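Amidohydrolase family protein (Acinetobacter baumannii, PDB 4I6K) probably hydrolyses the lactone ring of 2-pyrone-4,6-dicarboxylic acid, as a member of the amidohydrolase family. Local coordinates at residues A[143-157]-A[169-183]. Sequence-based numbering, arbitrary orientation.
Sequences LRNVESLNWQVELHA and LNEYSFDVVIDHFGR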
ATOM      1  N   LEU A 143     -12.528 -14.118   0.557  1.00 43.54           N
ATOM      2  CA  LEU A 143     -11.866 -13.602   1.746  1.00 46.06           C
ATOM      3  C   LEU A 143     -11.446 -14.686   2.707  1.00 43.59           C
ATOM      4  O   LEU A 143     -10.380 -14.600   3.286  1.00 39.70           O
ATOM      5  CB  LEU A 143     -12.749 -12.589   2.456  1.00 46.86           C
ATOM      6  CG  LEU A 143     -12.875 -11.284   1.686  1.00 51.40           C
ATOM      7  CD1 LEU A 143     -13.949 -10.428   2.304  1.00 42.24           C
ATOM      8  CD2 LEU A 143     -11.528 -10.544   1.642  1.00 35.34           C
ATOM      9  N   ARG A 144     -12.284 -15.704   2.888  1.00 40.91           N
ATOM     10  CA  ARG A 144     -11.883 -16.841   3.716  1.00 42.95           C
ATOM     11  C   ARG A 144     -10.649 -17.516   3.127  1.00 41.39           C
ATOM     12  O   ARG A 144      -9.774 -17.996   3.848  1.00 37.63           O
ATOM     13  CB  ARG A 144     -13.034 -17.829   3.864  1.00 44.47           C
ATOM     14  CG  ARG A 144     -14.128 -17.328   4.789  1.00 48.59           C
ATOM     15  CD  ARG A 144     -13.545 -16.948   6.130  1.00 50.17           C
ATOM     16  NE  ARG A 144     -14.444 -16.107   6.923  1.00 57.66           N
ATOM     17  CZ  ARG A 144     -14.168 -15.683   8.155  1.00 54.36           C
ATOM     18  NH1 ARG A 144     -15.032 -14.910   8.819  1.00 50.20           N
ATOM     19  NH2 ARG A 144     -13.019 -16.041   8.725  1.00 42.19           N
ATOM     20  N   ASN A 145     -10.569 -17.529   1.801  1.00 43.47           N
ATOM     21  CA  ASN A 145      -9.394 -18.079   1.134  1.00 47.25           C
ATOM     22  C   ASN A 145      -8.112 -17.295   1.408  1.00 47.65           C
ATOM     23  O   ASN A 145      -7.086 -17.883   1.756  1.00 48.73           O
ATOM     24  CB  ASN A 145      -9.638 -18.181  -0.364  1.00 38.69           C
ATOM     25  CG  ASN A 145     -10.507 -19.356  -0.723  1.00 53.19           C
ATOM     26  OD1 ASN A 145     -10.410 -20.426  -0.117  1.00 65.18           O
ATOM     27  ND2 ASN A 145     -11.360 -19.171  -1.718  1.00 42.81           N
ATOM     28  N   VAL A 146      -8.182 -15.972   1.242  1.00 47.58           N
ATOM     29  CA  VAL A 146      -7.079 -15.077   1.586  1.00 44.58           C
ATOM     30  C   VAL A 146      -6.646 -15.282   3.045  1.00 42.01           C
ATOM     31  O   VAL A 146      -5.458 -15.349   3.357  1.00 38.04           O
ATOM     32  CB  VAL A 146      -7.456 -13.566   1.368  1.00 43.16           C
ATOM     33  CG1 VAL A 146      -6.272 -12.635   1.709  1.00 39.46           C
ATOM     34  CG2 VAL A 146      -7.895 -13.313  -0.051  1.00 38.99           C
ATOM     35  N   GLU A 147      -7.621 -15.333   3.945  1.00 42.53           N
ATOM     36  CA  GLU A 147      -7.330 -15.603   5.352  1.00 46.78           C
ATOM     37  C   GLU A 147      -6.512 -16.901   5.516  1.00 50.78           C
ATOM     38  O   GLU A 147      -5.492 -16.924   6.205  1.00 48.47           O
ATOM     39  CB  GLU A 147      -8.641 -15.712   6.102  1.00 39.65           C
ATOM     40  CG  GLU A 147      -8.534 -15.824   7.597  1.00 41.85           C
ATOM     41  CD  GLU A 147      -9.908 -15.939   8.220  1.00 40.72           C
ATOM     42  OE1 GLU A 147     -10.782 -16.593   7.612  1.00 48.81           O
ATOM     43  OE2 GLU A 147     -10.127 -15.369   9.302  1.00 40.19           O
ATOM     44  N   SER A 148      -6.965 -17.967   4.861  1.00 44.95           N
ATOM     45  CA  SER A 148      -6.292 -19.261   4.900  1.00 51.75           C
ATOM     46  C   SER A 148      -4.863 -19.183   4.420  1.00 47.45           C
ATOM     47  O   SER A 148      -4.013 -19.940   4.878  1.00 52.38           O
ATOM     48  CB  SER A 148      -7.042 -20.253   4.021  1.00 39.27           C
ATOM     49  OG  SER A 148      -8.434 -20.078   4.208  1.00 71.32           O
ATOM     50  N   LEU A 149      -4.603 -18.274   3.490  1.00 52.67           N
ATOM     51  CA  LEU A 149      -3.286 -18.173   2.876  1.00 52.33           C
ATOM     52  C   LEU A 149      -2.331 -17.270   3.651  1.00 54.39           C
ATOM     53  O   LEU A 149      -1.168 -17.115   3.265  1.00 46.16           O
ATOM     54  CB  LEU A 149      -3.408 -17.684   1.438  1.00 49.45           C
ATOM     55  CG  LEU A 149      -4.025 -18.695   0.470  1.00 60.81           C
ATOM     56  CD1 LEU A 149      -4.348 -18.026  -0.868  1.00 54.88           C
ATOM     57  CD2 LEU A 149      -3.088 -19.886   0.278  1.00 42.29           C
ATOM     58  N   ASN A 150      -2.812 -16.680   4.739  1.00 43.08           N
ATOM     59  CA  ASN A 150      -1.961 -15.826   5.561  1.00 41.20           C
ATOM     60  C   ASN A 150      -1.593 -14.575   4.806  1.00 52.00           C
ATOM     61  O   ASN A 150      -0.657 -13.870   5.164  1.00 49.11           O
ATOM     62  CB  ASN A 150      -0.682 -16.549   5.948  1.00 53.67           C
ATOM     63  CG  ASN A 150      -0.680 -16.986   7.383  1.00 71.79           C
ATOM     64  OD1 ASN A 150      -1.735 -17.274   7.962  1.00 69.91           O
ATOM     65  ND2 ASN A 150       0.509 -17.036   7.981  1.00 86.40           N
ATOM     66  N   TRP A 151      -2.338 -14.315   3.740  1.00 52.35           N
ATOM     67  CA  TRP A 151      -2.153 -13.126   2.947  1.00 44.66           C
ATOM     68  C   TRP A 151      -2.711 -11.938   3.684  1.00 47.73           C
ATOM     69  O   TRP A 151      -3.589 -12.082   4.524  1.00 46.91           O
ATOM     70  CB  TRP A 151      -2.917 -13.294   1.645  1.00 41.21           C
ATOM     71  CG  TRP A 151      -2.092 -13.888   0.597  1.00 45.23           C
ATOM     72  CD1 TRP A 151      -0.840 -14.409   0.740  1.00 42.86           C
ATOM     73  CD2 TRP A 151      -2.450 -14.054  -0.777  1.00 39.33           C
ATOM     74  NE1 TRP A 151      -0.389 -14.878  -0.469  1.00 40.63           N
ATOM     75  CE2 TRP A 151      -1.361 -14.677  -1.417  1.00 46.96           C
ATOM     76  CE3 TRP A 151      -3.586 -13.728  -1.530  1.00 36.67           C
ATOM     77  CZ2 TRP A 151      -1.369 -14.981  -2.783  1.00 52.80           C
ATOM     78  CZ3 TRP A 151      -3.594 -14.027  -2.889  1.00 46.78           C
ATOM     79  CH2 TRP A 151      -2.497 -14.654  -3.500  1.00 41.31           C
ATOM     80  N   GLN A 152      -2.214 -10.753   3.355  1.00 47.66           N
ATOM     81  CA  GLN A 152      -2.805  -9.525   3.865  1.00 40.59           C
ATOM     82  C   GLN A 152      -3.845  -8.981   2.856  1.00 48.32           C
ATOM     83  O   GLN A 152      -3.856  -9.363   1.667  1.00 39.39           O
ATOM     84  CB  GLN A 152      -1.704  -8.495   4.079  1.00 46.14           C
ATOM     85  CG  GLN A 152      -1.082  -8.013   2.764  1.00 37.09           C
ATOM     86  CD  GLN A 152      -0.064  -6.922   2.988  1.00 44.02           C
ATOM     87  OE1 GLN A 152       0.996  -7.166   3.554  1.00 47.09           O
ATOM     88  NE2 GLN A 152      -0.390  -5.701   2.566  1.00 37.83           N
ATOM     89  N   VAL A 153      -4.724  -8.105   3.334  1.00 39.81           N
ATOM     90  CA  VAL A 153      -5.590  -7.317   2.457  1.00 40.97           C
ATOM     91  C   VAL A 153      -5.226  -5.825   2.536  1.00 40.40           C
ATOM     92  O   VAL A 153      -5.354  -5.200   3.592  1.00 43.41           O
ATOM     93  CB  VAL A 153      -7.088  -7.513   2.784  1.00 40.24           C
ATOM     94  CG1 VAL A 153      -7.946  -6.554   1.975  1.00 45.56           C
ATOM     95  CG2 VAL A 153      -7.509  -8.953   2.527  1.00 38.91           C
ATOM     96  N   GLU A 154      -4.769  -5.275   1.410  1.00 40.57           N
ATOM     97  CA  GLU A 154      -4.337  -3.878   1.304  1.00 36.55           C
ATOM     98  C   GLU A 154      -5.449  -3.010   0.720  1.00 43.38           C
ATOM     99  O   GLU A 154      -6.087  -3.383  -0.271  1.00 38.96           O
ATOM    100  CB  GLU A 154      -3.076  -3.785   0.430  1.00 41.69           C
ATOM    101  CG  GLU A 154      -2.442  -2.392   0.335  1.00 45.69           C
ATOM    102  CD  GLU A 154      -1.228  -2.353  -0.607  1.00 47.66           C
ATOM    103  OE1 GLU A 154      -0.962  -3.357  -1.310  1.00 51.80           O
ATOM    104  OE2 GLU A 154      -0.535  -1.315  -0.640  1.00 48.88           O
ATOM    105  N   LEU A 155      -5.690  -1.853   1.335  1.00 38.39           N
ATOM    106  CA  LEU A 155      -6.723  -0.937   0.846  1.00 48.71           C
ATOM    107  C   LEU A 155      -6.136   0.382   0.372  1.00 47.63           C
ATOM    108  O   LEU A 155      -5.303   0.994   1.044  1.00 46.91           O
ATOM    109  CB  LEU A 155      -7.770  -0.637   1.930  1.00 40.02           C
ATOM    110  CG  LEU A 155      -8.301  -1.835   2.722  1.00 57.28           C
ATOM    111  CD1 LEU A 155      -9.355  -1.405   3.751  1.00 50.17           C
ATOM    112  CD2 LEU A 155      -8.841  -2.891   1.775  1.00 36.64           C
ATOM    113  N   HIS A 156      -6.575   0.812  -0.799  1.00 44.74           N
ATOM    114  CA  HIS A 156      -6.360   2.173  -1.208  1.00 48.49           C
ATOM    115  C   HIS A 156      -7.735   2.734  -1.508  1.00 48.08           C
ATOM    116  O   HIS A 156      -8.396   2.291  -2.441  1.00 49.72           O
ATOM    117  CB  HIS A 156      -5.463   2.245  -2.430  1.00 43.28           C
ATOM    118  CG  HIS A 156      -5.092   3.643  -2.804  1.00 53.61           C
ATOM    119  ND1 HIS A 156      -5.233   4.140  -4.084  1.00 46.56           N
ATOM    120  CD2 HIS A 156      -4.617   4.666  -2.053  1.00 57.06           C
ATOM    121  CE1 HIS A 156      -4.839   5.400  -4.108  1.00 49.94           C
ATOM    122  NE2 HIS A 156      -4.458   5.744  -2.889  1.00 52.76           N
ATOM    123  N   ALA A 157      -8.170   3.690  -0.693  1.00 42.89           N
ATOM    124  CA  ALA A 157      -9.545   4.139  -0.743  1.00 43.04           C
ATOM    125  C   ALA A 157      -9.758   5.391   0.092  1.00 49.35           C
ATOM    126  O   ALA A 157      -9.015   5.650   1.038  1.00 45.66           O
ATOM    127  CB  ALA A 157     -10.470   3.028  -0.268  1.00 44.18           C
ATOM    128  N   LEU A 169     -14.264  -6.231   7.184  1.00 42.07           N
ATOM    129  CA  LEU A 169     -12.991  -6.910   7.278  1.00 42.63           C
ATOM    130  C   LEU A 169     -12.702  -7.318   8.735  1.00 52.89           C
ATOM    131  O   LEU A 169     -11.874  -8.198   8.989  1.00 48.55           O
ATOM    132  CB  LEU A 169     -11.893  -6.037   6.663  1.00 44.04           C
ATOM    133  CG  LEU A 169     -12.121  -5.723   5.165  1.00 45.38           C
ATOM    134  CD1 LEU A 169     -11.032  -4.837   4.562  1.00 29.47           C
ATOM    135  CD2 LEU A 169     -12.244  -6.996   4.353  1.00 38.11           C
ATOM    136  N   ASN A 170     -13.412  -6.709   9.686  1.00 40.10           N
ATOM    137  CA  ASN A 170     -13.252  -7.078  11.102  1.00 52.54           C
ATOM    138  C   ASN A 170     -13.434  -8.565  11.367  1.00 48.56           C
ATOM    139  O   ASN A 170     -12.966  -9.085  12.388  1.00 51.00           O
ATOM    140  CB  ASN A 170     -14.240  -6.308  11.979  1.00 53.54           C
ATOM    141  CG  ASN A 170     -13.698  -4.988  12.422  1.00 40.32           C
ATOM    142  OD1 ASN A 170     -12.622  -4.591  12.003  1.00 50.59           O
ATOM    143  ND2 ASN A 170     -14.433  -4.298  13.282  1.00 42.34           N
ATOM    144  N   GLU A 171     -14.117  -9.237  10.443  1.00 44.63           N
ATOM    145  CA  GLU A 171     -14.532 -10.624  10.615  1.00 38.95           C
ATOM    146  C   GLU A 171     -13.514 -11.680  10.177  1.00 45.60           C
ATOM    147  O   GLU A 171     -13.823 -12.864  10.161  1.00 41.00           O
ATOM    148  CB  GLU A 171     -15.829 -10.860   9.861  1.00 37.95           C
ATOM    149  CG  GLU A 171     -16.907  -9.857  10.181  1.00 50.43           C
ATOM    150  CD  GLU A 171     -18.257 -10.286   9.663  1.00 56.75           C
ATOM    151  OE1 GLU A 171     -19.279  -9.766  10.170  1.00 57.76           O
ATOM    152  OE2 GLU A 171     -18.294 -11.149   8.758  1.00 50.83           O
ATOM    153  N   TYR A 172     -12.306 -11.257   9.828  1.00 40.35           N
ATOM    154  CA  TYR A 172     -11.313 -12.170   9.293  1.00 41.84           C
ATOM    155  C   TYR A 172     -10.028 -11.968  10.053  1.00 37.61           C
ATOM    156  O   TYR A 172      -9.764 -10.882  10.538  1.00 40.66           O
ATOM    157  CB  TYR A 172     -11.067 -11.881   7.812  1.00 45.09           C
ATOM    158  CG  TYR A 172     -12.306 -11.976   6.974  1.00 41.01           C
ATOM    159  CD1 TYR A 172     -12.607 -13.144   6.284  1.00 41.81           C
ATOM    160  CD2 TYR A 172     -13.190 -10.904   6.878  1.00 43.25           C
ATOM    161  CE1 TYR A 172     -13.759 -13.250   5.516  1.00 29.20           C
ATOM    162  CE2 TYR A 172     -14.343 -10.996   6.104  1.00 43.85           C
ATOM    163  CZ  TYR A 172     -14.624 -12.176   5.435  1.00 47.96           C
ATOM    164  OH  TYR A 172     -15.759 -12.287   4.666  1.00 48.21           O
ATOM    165  N   SER A 173      -9.193 -12.983  10.092  1.00 49.13           N
ATOM    166  CA  SER A 173      -7.963 -12.958  10.859  1.00 51.42           C
ATOM    167  C   SER A 173      -6.779 -12.312  10.179  1.00 48.16           C
ATOM    168  O   SER A 173      -5.722 -12.234  10.759  1.00 50.01           O
ATOM    169  CB  SER A 173      -7.567 -14.361  11.244  1.00 46.69           C
ATOM    170  OG  SER A 173      -8.600 -14.960  11.968  1.00 78.11           O
ATOM    171  N   PHE A 174      -6.936 -11.894   8.940  1.00 38.43           N
ATOM    172  CA  PHE A 174      -5.797 -11.306   8.220  1.00 41.91           C
ATOM    173  C   PHE A 174      -5.448  -9.879   8.620  1.00 46.65           C
ATOM    174  O   PHE A 174      -6.269  -9.134   9.163  1.00 56.36           O
ATOM    175  CB  PHE A 174      -5.952 -11.395   6.688  1.00 40.59           C
ATOM    176  CG  PHE A 174      -7.319 -10.966   6.162  1.00 46.86           C
ATOM    177  CD1 PHE A 174      -7.814  -9.687   6.402  1.00 38.09           C
ATOM    178  CD2 PHE A 174      -8.090 -11.843   5.394  1.00 39.91           C
ATOM    179  CE1 PHE A 174      -9.064  -9.300   5.910  1.00 53.45           C
ATOM    180  CE2 PHE A 174      -9.341 -11.455   4.892  1.00 35.27           C
ATOM    181  CZ  PHE A 174      -9.825 -10.191   5.151  1.00 39.79           C
ATOM    182  N   ASP A 175      -4.207  -9.511   8.336  1.00 52.31           N
ATOM    183  CA  ASP A 175      -3.760  -8.134   8.456  1.00 51.67           C
ATOM    184  C   ASP A 175      -4.481  -7.275   7.431  1.00 48.40           C
ATOM    185  O   ASP A 175      -4.648  -7.680   6.282  1.00 45.81           O
ATOM    186  CB  ASP A 175      -2.259  -8.078   8.198  1.00 46.10           C
ATOM    187  CG  ASP A 175      -1.473  -8.860   9.227  1.00 57.36           C
ATOM    188  OD1 ASP A 175      -0.667  -9.734   8.839  1.00 54.72           O
ATOM    189  OD2 ASP A 175      -1.683  -8.605  10.435  1.00 56.34           O
ATOM    190  N   VAL A 176      -4.923  -6.096   7.844  1.00 42.84           N
ATOM    191  CA  VAL A 176      -5.469  -5.136   6.889  1.00 37.65           C
ATOM    192  C   VAL A 176      -4.547  -3.921   6.811  1.00 43.34           C
ATOM    193  O   VAL A 176      -4.195  -3.306   7.818  1.00 38.24           O
ATOM    194  CB  VAL A 176      -6.897  -4.682   7.238  1.00 43.81           C
ATOM    195  CG1 VAL A 176      -7.498  -3.886   6.079  1.00 45.83           C
ATOM    196  CG2 VAL A 176      -7.794  -5.875   7.578  1.00 30.84           C
ATOM    197  N   VAL A 177      -4.138  -3.588   5.600  1.00 37.19           N
ATOM    198  CA  VAL A 177      -3.114  -2.578   5.409  1.00 43.44           C
ATOM    199  C   VAL A 177      -3.725  -1.396   4.690  1.00 42.93           C
ATOM    200  O   VAL A 177      -4.387  -1.565   3.673  1.00 48.69           O
ATOM    201  CB  VAL A 177      -1.946  -3.163   4.595  1.00 43.71           C
ATOM    202  CG1 VAL A 177      -0.836  -2.155   4.455  1.00 38.23           C
ATOM    203  CG2 VAL A 177      -1.441  -4.448   5.278  1.00 41.05           C
ATOM    204  N   ILE A 178      -3.543  -0.199   5.231  1.00 47.63           N
ATOM    205  CA  ILE A 178      -4.174   0.965   4.620  1.00 46.47           C
ATOM    206  C   ILE A 178      -3.155   1.876   3.948  1.00 44.26           C
ATOM    207  O   ILE A 178      -2.228   2.342   4.594  1.00 42.89           O
ATOM    208  CB  ILE A 178      -5.053   1.763   5.621  1.00 52.47           C
ATOM    209  CG1 ILE A 178      -6.157   0.870   6.215  1.00 40.61           C
ATOM    210  CG2 ILE A 178      -5.668   2.989   4.941  1.00 55.37           C
ATOM    211  CD1 ILE A 178      -5.852   0.402   7.624  1.00 44.90           C
ATOM    212  N   ASP A 179      -3.347   2.107   2.645  1.00 44.66           N
ATOM    213  CA  ASP A 179      -2.442   2.897   1.810  1.00 47.72           C
ATOM    214  C   ASP A 179      -2.455   4.395   2.122  1.00 46.11           C
ATOM    215  O   ASP A 179      -3.512   4.974   2.358  1.00 46.29           O
ATOM    216  CB  ASP A 179      -2.808   2.717   0.335  1.00 43.83           C
ATOM    217  CG  ASP A 179      -2.409   1.363  -0.210  1.00 50.53           C
ATOM    218  OD1 ASP A 179      -2.952   0.980  -1.268  1.00 38.56           O
ATOM    219  OD2 ASP A 179      -1.552   0.688   0.404  1.00 39.19           O
ATOM    220  N   HIS A 180      -1.265   5.000   2.117  1.00 46.29           N
ATOM    221  CA  HIS A 180      -1.086   6.462   2.139  1.00 38.63           C
ATOM    222  C   HIS A 180      -1.896   7.207   3.212  1.00 42.78           C
ATOM    223  O   HIS A 180      -2.810   7.982   2.898  1.00 48.52           O
ATOM    224  CB  HIS A 180      -1.381   7.050   0.755  1.00 38.95           C
ATOM    225  CG  HIS A 180      -0.775   6.276  -0.376  1.00 44.49           C
ATOM    226  ND1 HIS A 180       0.477   5.701  -0.297  1.00 46.70           N
ATOM    227  CD2 HIS A 180      -1.242   5.994  -1.618  1.00 47.26           C
ATOM    228  CE1 HIS A 180       0.745   5.084  -1.436  1.00 51.34           C
ATOM    229  NE2 HIS A 180      -0.280   5.246  -2.254  1.00 53.52           N
ATOM    230  N   PHE A 181      -1.539   6.973   4.475  1.00 44.51           N
ATOM    231  CA  PHE A 181      -2.185   7.606   5.629  1.00 48.18           C
ATOM    232  C   PHE A 181      -3.702   7.486   5.667  1.00 47.99           C
ATOM    233  O   PHE A 181      -4.342   8.157   6.476  1.00 46.58           O
ATOM    234  CB  PHE A 181      -1.811   9.085   5.722  1.00 45.96           C
ATOM    235  CG  PHE A 181      -0.333   9.333   5.797  1.00 52.82           C
ATOM    236  CD1 PHE A 181       0.287   9.555   7.021  1.00 47.75           C
ATOM    237  CD2 PHE A 181       0.439   9.339   4.646  1.00 38.58           C
ATOM    238  CE1 PHE A 181       1.644   9.794   7.092  1.00 52.09           C
ATOM    239  CE2 PHE A 181       1.799   9.574   4.715  1.00 40.15           C
ATOM    240  CZ  PHE A 181       2.402   9.805   5.933  1.00 34.96           C
ATOM    241  N   GLY A 182      -4.274   6.636   4.814  1.00 46.77           N
ATOM    242  CA  GLY A 182      -5.728   6.501   4.738  1.00 44.59           C
ATOM    243  C   GLY A 182      -6.341   7.567   3.849  1.00 45.48           C
ATOM    244  O   GLY A 182      -7.542   7.841   3.923  1.00 44.14           O
ATOM    245  N   ARG A 183      -5.503   8.179   3.018  1.00 45.53           N
ATOM    246  CA  ARG A 183      -5.953   9.132   1.984  1.00 47.89           C
ATOM    247  C   ARG A 183      -6.858  10.230   2.520  1.00 47.27           C
ATOM    248  O   ARG A 183      -7.941  10.483   1.984  1.00 45.57           O
ATOM    249  CB  ARG A 183      -6.626   8.411   0.811  1.00 34.86           C
ATOM    250  CG  ARG A 183      -5.637   7.666  -0.121  1.00 44.88           C
ATOM    251  CD  ARG A 183      -4.580   8.606  -0.694  1.00 42.10           C
ATOM    252  NE  ARG A 183      -5.188   9.651  -1.523  1.00 63.70           N
ATOM    253  CZ  ARG A 183      -5.416   9.536  -2.829  1.00 55.09           C
ATOM    254  NH1 ARG A 183      -5.090   8.426  -3.467  1.00 47.91           N
ATOM    255  NH2 ARG A 183      -5.976  10.528  -3.504  1.00 42.80           N
TER
HETATM  256  O   HOH W   1     -16.968 -14.716   5.792  1.00 63.09           O
HETATM  257  O   HOH W   2      -6.407   4.422   1.636  1.00 42.66           O
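Glu-147 makes its polar contact with the 169-183 segment through OE2, which accepts from Ser-173 N at 2.7 Å (N-H...O 156°) and from Ser-173 OG at 3.1 Å, the two donors arriving on the anti side from opposite faces of the carboxylate plane. An extended chain with CG anti to the backbone N (chi1 -173°) carries the group there. The other oxygen, OE1, turns its syn lone pair to Arg-144 NH2 in a 2.6 Å salt bridge. The Arg-144 guanidinium lies over one face of the Tyr-172 ring, planes 37° apart, with NH1 toward the ring's rim and Tyr-172 CD1 over the guanidinium centre. Arg-144 NH1 adds a weak bond to Glu-171 O, and water 1 joins Arg-144 NE to Tyr-172 OH. Next to this polar group, Phe-174 is sandwiched: Val-153 CG2 makes a CH-pi contact 3.7 Å from the ring centroid, Tyr-172 CB covers the opposite face, and Leu-143 O and Glu-147 N lie at the edge.

Strands 152-156 and 176-178 run parallel, bracketing helix 159-169 in a beta-alpha-beta unit of the barrel expected for amidohydrolases. Backbone groups pair in sequence: Val-153 N to Asp-175 O, Val-177 N to Val-153 O, Leu-155 N to Val-177 O, and Asp-179 N to Leu-155 O (2.8 Å). Beyond them, water 2 accepts from Ala-157 N and donates to Asp-179 O.

Glu-154 OE2 lies 2.5 Å from Asp-179 OD2, the carboxylates nearly perpendicular; Lys-210 and Arg-123 form salt bridges to Glu-154 and Asp-179 respectively. His-156 ND1 is hydrogen-bonded to Asn-125 OD1, His-180 ND1 to Ser-212 OG, and His-180 NE2 to a citric acid probably from the crystallisation liquor.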